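Local coordinates for farnesyltransferase, putative (Trypanosoma cruzi, PDB 3WCA), which probably catalyses the magnesium-dependent, NAD(P)H-dependent reductive condensation of two farnesyl diphosphate molecules into squalene, the first step from farnesyl diphosphate toward lanosterol, at residues F30-D33 with I34-A37; E321-A324 with T325-M328; N355-I358 with R359-S363. The protein carries 1 engineered substitution. All coordinates share one frame; numbering follows the deposited sequence.

Contact 1. Residues F30-D33 with I34-A37; sequences FCYD and ILQA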
ATOM      1  N   PHE A  30      -9.791  -3.108 -21.623  1.00 46.32           N
ATOM      2  CA  PHE A  30     -10.253  -4.072 -20.641  1.00 43.01           C
ATOM      3  C   PHE A  30      -9.446  -3.849 -19.371  1.00 42.64           C
ATOM      4  O   PHE A  30      -9.991  -3.809 -18.265  1.00 43.78           O
ATOM      5  CB  PHE A  30     -10.023  -5.499 -21.131  1.00 42.56           C
ATOM      6  CG  PHE A  30     -10.220  -6.539 -20.059  1.00 43.07           C
ATOM      7  CD1 PHE A  30     -11.479  -7.071 -19.809  1.00 42.62           C
ATOM      8  CD2 PHE A  30      -9.148  -6.952 -19.272  1.00 41.46           C
ATOM      9  CE1 PHE A  30     -11.668  -7.997 -18.791  1.00 42.03           C
ATOM     10  CE2 PHE A  30      -9.325  -7.877 -18.249  1.00 41.45           C
ATOM     11  CZ  PHE A  30     -10.582  -8.400 -18.007  1.00 42.01           C
ATOM     12  N   CYS A  31      -8.134  -3.718 -19.539  1.00 41.39           N
ATOM     13  CA  CYS A  31      -7.238  -3.495 -18.413  1.00 40.69           C
ATOM     14  C   CYS A  31      -7.715  -2.332 -17.549  1.00 39.70           C
ATOM     15  O   CYS A  31      -7.868  -2.468 -16.336  1.00 39.50           O
ATOM     16  CB  CYS A  31      -5.821  -3.219 -18.916  1.00 40.76           C
ATOM     17  SG  CYS A  31      -4.929  -4.685 -19.481  1.00 43.65           S
ATOM     18  N   TYR A  32      -7.949  -1.188 -18.181  1.00 39.74           N
ATOM     19  CA  TYR A  32      -8.406  -0.011 -17.462  1.00 39.94           C
ATOM     20  C   TYR A  32      -9.804  -0.223 -16.907  1.00 41.83           C
ATOM     21  O   TYR A  32     -10.163   0.355 -15.883  1.00 42.77           O
ATOM     22  CB  TYR A  32      -8.370   1.215 -18.377  1.00 37.86           C
ATOM     23  CG  TYR A  32      -6.989   1.813 -18.540  1.00 36.47           C
ATOM     24  CD1 TYR A  32      -6.353   2.454 -17.475  1.00 32.57           C
ATOM     25  CD2 TYR A  32      -6.313   1.734 -19.756  1.00 35.10           C
ATOM     26  CE1 TYR A  32      -5.079   3.000 -17.616  1.00 31.65           C
ATOM     27  CE2 TYR A  32      -5.037   2.280 -19.907  1.00 33.27           C
ATOM     28  CZ  TYR A  32      -4.426   2.909 -18.835  1.00 29.55           C
ATOM     29  OH  TYR A  32      -3.169   3.445 -18.991  1.00 30.37           O
ATOM     30  N   ASP A  33     -10.590  -1.058 -17.578  1.00 44.01           N
ATOM     31  CA  ASP A  33     -11.944  -1.353 -17.126  1.00 46.35           C
ATOM     32  C   ASP A  33     -11.924  -2.278 -15.921  1.00 45.91           C
ATOM     33  O   ASP A  33     -12.698  -2.104 -14.980  1.00 46.92           O
ATOM     34  CB  ASP A  33     -12.753  -2.003 -18.246  1.00 51.42           C
ATOM     35  CG  ASP A  33     -13.522  -0.997 -19.070  1.00 56.26           C
ATOM     36  OD1 ASP A  33     -12.960   0.075 -19.392  1.00 58.18           O
ATOM     37  OD2 ASP A  33     -14.692  -1.287 -19.408  1.00 60.66           O
ATOM     38  N   ILE A  34     -11.041  -3.268 -15.940  1.00 43.89           N
ATOM     39  CA  ILE A  34     -10.982  -4.187 -14.822  1.00 41.61           C
ATOM     40  C   ILE A  34     -10.357  -3.442 -13.649  1.00 41.10           C
ATOM     41  O   ILE A  34     -10.742  -3.634 -12.503  1.00 40.53           O
ATOM     42  CB  ILE A  34     -10.177  -5.470 -15.191  1.00 40.46           C
ATOM     43  CG1 ILE A  34     -10.545  -6.601 -14.234  1.00 42.15           C
ATOM     44  CG2 ILE A  34      -8.694  -5.209 -15.153  1.00 40.61           C
ATOM     45  CD1 ILE A  34     -11.953  -7.141 -14.451  1.00 39.03           C
ATOM     46  N   LEU A  35      -9.406  -2.563 -13.950  1.00 40.32           N
ATOM     47  CA  LEU A  35      -8.741  -1.769 -12.927  1.00 41.18           C
ATOM     48  C   LEU A  35      -9.770  -0.968 -12.136  1.00 43.69           C
ATOM     49  O   LEU A  35      -9.734  -0.916 -10.909  1.00 44.47           O
ATOM     50  CB  LEU A  35      -7.756  -0.805 -13.580  1.00 41.11           C
ATOM     51  CG  LEU A  35      -7.177   0.262 -12.657  1.00 41.77           C
ATOM     52  CD1 LEU A  35      -6.329  -0.408 -11.607  1.00 43.26           C
ATOM     53  CD2 LEU A  35      -6.357   1.256 -13.449  1.00 41.48           C
ATOM     54  N   GLN A  36     -10.687  -0.338 -12.856  1.00 44.40           N
ATOM     55  CA  GLN A  36     -11.728   0.470 -12.240  1.00 47.70           C
ATOM     56  C   GLN A  36     -12.667  -0.333 -11.343  1.00 47.48           C
ATOM     57  O   GLN A  36     -13.170   0.179 -10.343  1.00 46.68           O
ATOM     58  CB  GLN A  36     -12.523   1.177 -13.337  1.00 50.22           C
ATOM     59  CG  GLN A  36     -13.905   1.645 -12.933  1.00 56.98           C
ATOM     60  CD  GLN A  36     -14.524   2.522 -13.996  1.00 61.42           C
ATOM     61  OE1 GLN A  36     -14.142   3.688 -14.152  1.00 63.14           O
ATOM     62  NE2 GLN A  36     -15.468   1.966 -14.753  1.00 63.16           N
ATOM     63  N   ALA A  37     -12.898  -1.591 -11.703  1.00 47.02           N
ATOM     64  CA  ALA A  37     -13.785  -2.451 -10.937  1.00 47.73           C
ATOM     65  C   ALA A  37     -13.057  -3.087  -9.763  1.00 48.14           C
ATOM     66  O   ALA A  37     -13.591  -3.183  -8.661  1.00 47.76           O
ATOM     67  CB  ALA A  37     -14.359  -3.534 -11.843  1.00 47.49           C
TER
HETATM   68  O   HOH W   1     -11.110   3.372 -15.840  1.00 58.25           O

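Contact 2. Residues E321-A324 with T325-M328; sequences ELQA and TLQM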
ATOM      1  N   GLU A 321       1.966  19.870  -6.485  1.00 38.34           N
ATOM      2  CA  GLU A 321       3.332  20.348  -6.322  1.00 39.99           C
ATOM      3  C   GLU A 321       3.743  20.207  -4.854  1.00 39.06           C
ATOM      4  O   GLU A 321       2.898  20.176  -3.968  1.00 36.72           O
ATOM      5  CB  GLU A 321       3.448  21.809  -6.788  1.00 42.04           C
ATOM      6  CG  GLU A 321       2.687  22.803  -5.935  1.00 47.14           C
ATOM      7  CD  GLU A 321       3.541  23.407  -4.834  1.00 50.80           C
ATOM      8  OE1 GLU A 321       2.965  24.069  -3.946  1.00 55.20           O
ATOM      9  OE2 GLU A 321       4.785  23.236  -4.860  1.00 50.71           O
ATOM     10  N   LEU A 322       5.051  20.129  -4.626  1.00 38.26           N
ATOM     11  CA  LEU A 322       5.642  19.947  -3.314  1.00 39.56           C
ATOM     12  C   LEU A 322       5.146  20.810  -2.159  1.00 40.39           C
ATOM     13  O   LEU A 322       4.677  20.284  -1.146  1.00 40.67           O
ATOM     14  CB  LEU A 322       7.164  20.089  -3.421  1.00 40.85           C
ATOM     15  CG  LEU A 322       7.948  19.750  -2.154  1.00 40.84           C
ATOM     16  CD1 LEU A 322       7.658  18.317  -1.763  1.00 38.00           C
ATOM     17  CD2 LEU A 322       9.442  19.952  -2.392  1.00 40.54           C
ATOM     18  N   GLN A 323       5.266  22.126  -2.296  1.00 40.37           N
ATOM     19  CA  GLN A 323       4.862  23.032  -1.227  1.00 40.69           C
ATOM     20  C   GLN A 323       3.477  22.784  -0.654  1.00 38.91           C
ATOM     21  O   GLN A 323       3.329  22.640   0.556  1.00 40.54           O
ATOM     22  CB  GLN A 323       4.981  24.489  -1.687  1.00 42.99           C
ATOM     23  CG  GLN A 323       6.421  24.918  -1.934  1.00 43.96           C
ATOM     24  CD  GLN A 323       7.364  24.386  -0.870  1.00 46.95           C
ATOM     25  OE1 GLN A 323       7.116  24.536   0.330  1.00 44.59           O
ATOM     26  NE2 GLN A 323       8.455  23.758  -1.306  1.00 46.77           N
ATOM     27  N   ALA A 324       2.466  22.732  -1.508  1.00 36.39           N
ATOM     28  CA  ALA A 324       1.106  22.498  -1.040  1.00 35.88           C
ATOM     29  C   ALA A 324       0.981  21.122  -0.363  1.00 35.25           C
ATOM     30  O   ALA A 324       0.279  20.963   0.638  1.00 36.07           O
ATOM     31  CB  ALA A 324       0.130  22.605  -2.206  1.00 32.57           C
ATOM     32  N   THR A 325       1.673  20.137  -0.915  1.00 34.35           N
ATOM     33  CA  THR A 325       1.650  18.786  -0.384  1.00 33.61           C
ATOM     34  C   THR A 325       2.269  18.743   0.996  1.00 34.52           C
ATOM     35  O   THR A 325       1.759  18.073   1.889  1.00 35.95           O
ATOM     36  CB  THR A 325       2.410  17.845  -1.313  1.00 32.79           C
ATOM     37  OG1 THR A 325       1.781  17.870  -2.596  1.00 30.92           O
ATOM     38  CG2 THR A 325       2.409  16.421  -0.769  1.00 31.06           C
ATOM     39  N   LEU A 326       3.375  19.457   1.164  1.00 35.88           N
ATOM     40  CA  LEU A 326       4.048  19.513   2.450  1.00 37.72           C
ATOM     41  C   LEU A 326       3.143  20.159   3.478  1.00 39.06           C
ATOM     42  O   LEU A 326       3.056  19.682   4.615  1.00 38.66           O
ATOM     43  CB  LEU A 326       5.343  20.320   2.362  1.00 41.41           C
ATOM     44  CG  LEU A 326       6.523  19.684   1.638  1.00 42.17           C
ATOM     45  CD1 LEU A 326       7.691  20.664   1.633  1.00 43.90           C
ATOM     46  CD2 LEU A 326       6.907  18.380   2.330  1.00 43.44           C
ATOM     47  N   GLN A 327       2.469  21.243   3.099  1.00 37.63           N
ATOM     48  CA  GLN A 327       1.594  21.877   4.065  1.00 39.09           C
ATOM     49  C   GLN A 327       0.394  21.003   4.439  1.00 38.08           C
ATOM     50  O   GLN A 327      -0.008  20.981   5.605  1.00 39.09           O
ATOM     51  CB  GLN A 327       1.175  23.283   3.602  1.00 43.41           C
ATOM     52  CG  GLN A 327       0.673  23.424   2.185  1.00 50.08           C
ATOM     53  CD  GLN A 327       0.756  24.871   1.695  1.00 53.77           C
ATOM     54  OE1 GLN A 327       1.847  25.388   1.416  1.00 54.21           O
ATOM     55  NE2 GLN A 327      -0.398  25.533   1.607  1.00 52.61           N
ATOM     56  N   MET A 328      -0.176  20.263   3.488  1.00 36.00           N
ATOM     57  CA  MET A 328      -1.295  19.390   3.844  1.00 34.44           C
ATOM     58  C   MET A 328      -0.820  18.261   4.769  1.00 32.06           C
ATOM     59  O   MET A 328      -1.542  17.858   5.674  1.00 29.79           O
ATOM     60  CB  MET A 328      -1.961  18.800   2.602  1.00 36.58           C
ATOM     61  CG  MET A 328      -2.857  19.790   1.870  1.00 37.84           C
ATOM     62  SD  MET A 328      -3.844  18.998   0.588  1.00 41.31           S
ATOM     63  CE  MET A 328      -2.616  18.865  -0.692  1.00 38.99           C
TER

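Contact 3. Residues N355-I358 with R359-S363; sequences NDAI and RAMES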
ATOM      1  N   ASN A 355       7.550  15.357  15.688  1.00 42.10           N
ATOM      2  CA  ASN A 355       8.576  16.377  15.484  1.00 42.81           C
ATOM      3  C   ASN A 355       9.528  16.006  14.359  1.00 41.76           C
ATOM      4  O   ASN A 355       9.959  16.877  13.608  1.00 41.66           O
ATOM      5  CB  ASN A 355       9.353  16.637  16.779  1.00 45.59           C
ATOM      6  CG  ASN A 355       8.530  17.400  17.804  1.00 50.41           C
ATOM      7  OD1 ASN A 355       7.998  18.470  17.512  1.00 54.25           O
ATOM      8  ND2 ASN A 355       8.423  16.854  19.012  1.00 52.92           N
ATOM      9  N   ASP A 356       9.868  14.722  14.243  1.00 41.16           N
ATOM     10  CA  ASP A 356      10.741  14.281  13.158  1.00 41.81           C
ATOM     11  C   ASP A 356      10.056  14.517  11.817  1.00 42.33           C
ATOM     12  O   ASP A 356      10.686  14.969  10.864  1.00 41.25           O
ATOM     13  CB  ASP A 356      11.064  12.794  13.265  1.00 44.98           C
ATOM     14  CG  ASP A 356      12.160  12.514  14.245  1.00 48.58           C
ATOM     15  OD1 ASP A 356      13.074  13.361  14.340  1.00 51.32           O
ATOM     16  OD2 ASP A 356      12.116  11.451  14.903  1.00 49.43           O
ATOM     17  N   ALA A 357       8.764  14.194  11.754  1.00 39.99           N
ATOM     18  CA  ALA A 357       7.981  14.359  10.536  1.00 42.03           C
ATOM     19  C   ALA A 357       7.862  15.831  10.146  1.00 40.87           C
ATOM     20  O   ALA A 357       8.174  16.210   9.025  1.00 40.07           O
ATOM     21  CB  ALA A 357       6.586  13.751  10.727  1.00 40.08           C
ATOM     22  N   ILE A 358       7.403  16.653  11.080  1.00 43.49           N
ATOM     23  CA  ILE A 358       7.241  18.079  10.836  1.00 45.02           C
ATOM     24  C   ILE A 358       8.584  18.716  10.518  1.00 46.29           C
ATOM     25  O   ILE A 358       8.684  19.611   9.683  1.00 47.63           O
ATOM     26  CB  ILE A 358       6.618  18.766  12.068  1.00 45.91           C
ATOM     27  CG1 ILE A 358       5.200  18.229  12.276  1.00 45.50           C
ATOM     28  CG2 ILE A 358       6.605  20.281  11.891  1.00 44.96           C
ATOM     29  CD1 ILE A 358       4.512  18.789  13.485  1.00 50.10           C
ATOM     30  N   ARG A 359       9.622  18.240  11.182  1.00 47.88           N
ATOM     31  CA  ARG A 359      10.951  18.773  10.962  1.00 49.68           C
ATOM     32  C   ARG A 359      11.365  18.480   9.530  1.00 48.36           C
ATOM     33  O   ARG A 359      11.882  19.349   8.831  1.00 49.61           O
ATOM     34  CB  ARG A 359      11.928  18.139  11.952  1.00 54.00           C
ATOM     35  CG  ARG A 359      13.327  18.695  11.899  1.00 60.03           C
ATOM     36  CD  ARG A 359      14.121  18.261  13.122  1.00 64.86           C
ATOM     37  NE  ARG A 359      13.623  18.876  14.352  1.00 68.34           N
ATOM     38  CZ  ARG A 359      12.933  18.234  15.291  1.00 69.14           C
ATOM     39  NH1 ARG A 359      12.653  16.944  15.149  1.00 68.04           N
ATOM     40  NH2 ARG A 359      12.525  18.884  16.376  1.00 69.97           N
ATOM     41  N   ALA A 360      11.114  17.251   9.093  1.00 46.93           N
ATOM     42  CA  ALA A 360      11.457  16.825   7.747  1.00 44.05           C
ATOM     43  C   ALA A 360      10.701  17.654   6.716  1.00 43.62           C
ATOM     44  O   ALA A 360      11.204  17.919   5.630  1.00 41.55           O
ATOM     45  CB  ALA A 360      11.131  15.349   7.580  1.00 44.61           C
ATOM     46  N   MET A 361       9.485  18.057   7.064  1.00 44.93           N
ATOM     47  CA  MET A 361       8.655  18.868   6.179  1.00 45.44           C
ATOM     48  C   MET A 361       9.202  20.291   6.079  1.00 48.02           C
ATOM     49  O   MET A 361       9.444  20.794   4.978  1.00 47.29           O
ATOM     50  CB  MET A 361       7.216  18.899   6.699  1.00 44.83           C
ATOM     51  CG  MET A 361       6.432  17.616   6.454  1.00 44.15           C
ATOM     52  SD  MET A 361       5.034  17.404   7.572  1.00 44.38           S
ATOM     53  CE  MET A 361       5.086  15.635   7.840  1.00 41.40           C
ATOM     54  N   GLU A 362       9.391  20.938   7.229  1.00 49.79           N
ATOM     55  CA  GLU A 362       9.909  22.302   7.262  1.00 52.67           C
ATOM     56  C   GLU A 362      11.285  22.316   6.606  1.00 53.64           C
ATOM     57  O   GLU A 362      11.746  23.343   6.115  1.00 54.14           O
ATOM     58  CB  GLU A 362       9.990  22.809   8.711  1.00 53.32           C
ATOM     59  CG  GLU A 362       8.645  22.773   9.438  1.00 57.34           C
ATOM     60  CD  GLU A 362       8.692  23.339  10.855  1.00 58.96           C
ATOM     61  OE1 GLU A 362       9.618  22.988  11.621  1.00 60.31           O
ATOM     62  OE2 GLU A 362       7.784  24.125  11.209  1.00 58.31           O
ATOM     63  N   SER A 363      11.926  21.153   6.585  1.00 55.24           N
ATOM     64  CA  SER A 363      13.245  21.004   5.985  1.00 55.81           C
ATOM     65  C   SER A 363      13.207  21.269   4.479  1.00 56.57           C
ATOM     66  O   SER A 363      14.249  21.391   3.839  1.00 58.61           O
ATOM     67  CB  SER A 363      13.773  19.591   6.261  1.00 56.97           C
ATOM     68  OG  SER A 363      15.003  19.350   5.600  1.00 60.27           O
TER

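Contact 1. Residues F30-D33 with I34-A37
The F30 ring carries I34 on one of its faces, with F30 CE2 4.0 Å from I34 CB and F30 CZ 4.0 Å from I34 CD1. The two side chains sit one helical turn apart, run side by side and point the same way, because both F30 CG (chi1 168°) and I34 CG1 stand opposite their own backbone nitrogens. H116 stacks on the F30 ring from outside the helix. The other flat group, the Y32 ring, is met obliquely by L35, whose CD2 is 4.2 Å from Y32 CD1; the Y32 hydroxyl is hydrogen-bonded to D55 of helix 51-72.

Beneath these side chains run the helical i to i+4 bonds: I34 N to F30 O is 2.6 Å, and L35 N to C31 O is 2.8 Å. The bond from Q36 N to Y32 O is longer at 3.1 Å and arrives from above the carbonyl plane. Y32 O also accepts from a water at 3.2 Å, which also donates a weak bond to Q36 OE1.

The chemistry is thus split around helix 26-38. Its apolar side, with C31, I34 and L35, packs on helix 51-72, and the L35 side chain is about 7 Å from the bound farnesyl thiodiphosphate, while D33 and Q36 are exposed to solvent.

Contact 2. Residues E321-A324 with T325-M328
E321 O takes two donors from T325, the backbone N at 3.3 Å and the hydroxyl OG1 at 2.9 Å. The amide comes in the carbonyl plane, whereas the hydroxyl donates from well above it. T325 OG1 gets there because it stands beside its own backbone nitrogen (chi1 -60°), which swings it back over the preceding turn. The buried T325 side chain also touches F277, A281 and V285 of helix 274-294.

E321 is also the N-cap of helix 322-338. Its carboxylate folds over the first turn and accepts from two backbone amides, A324 N to E321 OE1 and Q323 N to E321 OE2, each at 2.8 Å. Both N-H groups approach from above the carboxylate plane. Further along, L322 O, Q323 O and A324 O accept from L326 N, Q327 N and M328 N in ordinary helical bonds, the first at 2.8 Å. The Q323 amide is engaged elsewhere, NE2 bonding to H364 O near the C terminus.

The apolar part of the contact is L322 against L326, which cross at an angle with L322 CD1 3.8 Å from L326 CG; A269 and V265 of helix 261-269 touch this pair.

E321 therefore satisfies first-turn amides that have no preceding helical carbonyl, and its negative charge at the positive end of the helix dipole is probably favourable. E321 holds the first turn through both its carbonyl oxygen and its carboxylate.

Contact 3. Residues N355-I358 with R359-S363
The backbone here is the last part of helix 347-362, its i to i+4 bonds running from A360 N to D356 O (2.9 Å), M361 N to A357 O (3.0 Å) and E362 N to I358 O (2.9 Å), the last almost straight at 177°.

On the outer side, R359 doubles back along the helix. Its chain leaves with CG opposite the backbone nitrogen (chi1 -175°) and then bends at chi3, which lays the guanidinium over the preceding turn. There N355 CB is 3.7 Å from R359 NH1. D356 OD1 is also 3.7 Å from R359 NH1, a long salt bridge in which the carboxylate and guanidinium planes stand 77° apart, too steep for the flat two-pronged pairing of the two groups. It is probably a loose electrostatic attraction.

M361 works on the inner side. It too bends at chi3, and its terminal methyl CE curls back to 3.8 Å from A357 CB; V261 of helix 261-269 touches both residues. One step further round, I358 and E362 lie alongside each other, with I358 CG2 3.8 Å from E362 CD, so that a branched methyl packs against the carbon of the carboxylate. Helix 322-338 lies next to them: T333 and L334 meet I358, T333 also meets M361, and K330 meets E362.

The pattern is that of an amphipathic surface helix: small and apolar residues (A357, A360, M361) face helix 261-269, and the charged pair D356 and R359 lies on the outside. Such helix-on-helix packing builds the all-alpha isoprenoid synthase fold to which squalene synthases belong, here at the outer layer, away from the magnesium site.

Overall arrangement
All three contacts are local, each within one helix, so none closes a long loop; they follow in series and neither nest nor cross. Contact 1 comes first, on helix 26-38 near the N terminus, packed on helix 51-72, which carries the magnesium ligands D68, E71 and D72. Some 280 residues later, contact 2 starts helix 322-338, and contact 3 lies toward the end of helix 347-362, the next helix in the chain. Those two touch, L326 CD1 lying 3.8 Å from M361 O, and both rest on helix 261-269. Contact 1 stands apart, its centre about 30 Å from that of contact 2, and lies across the chain's centre from contact 3.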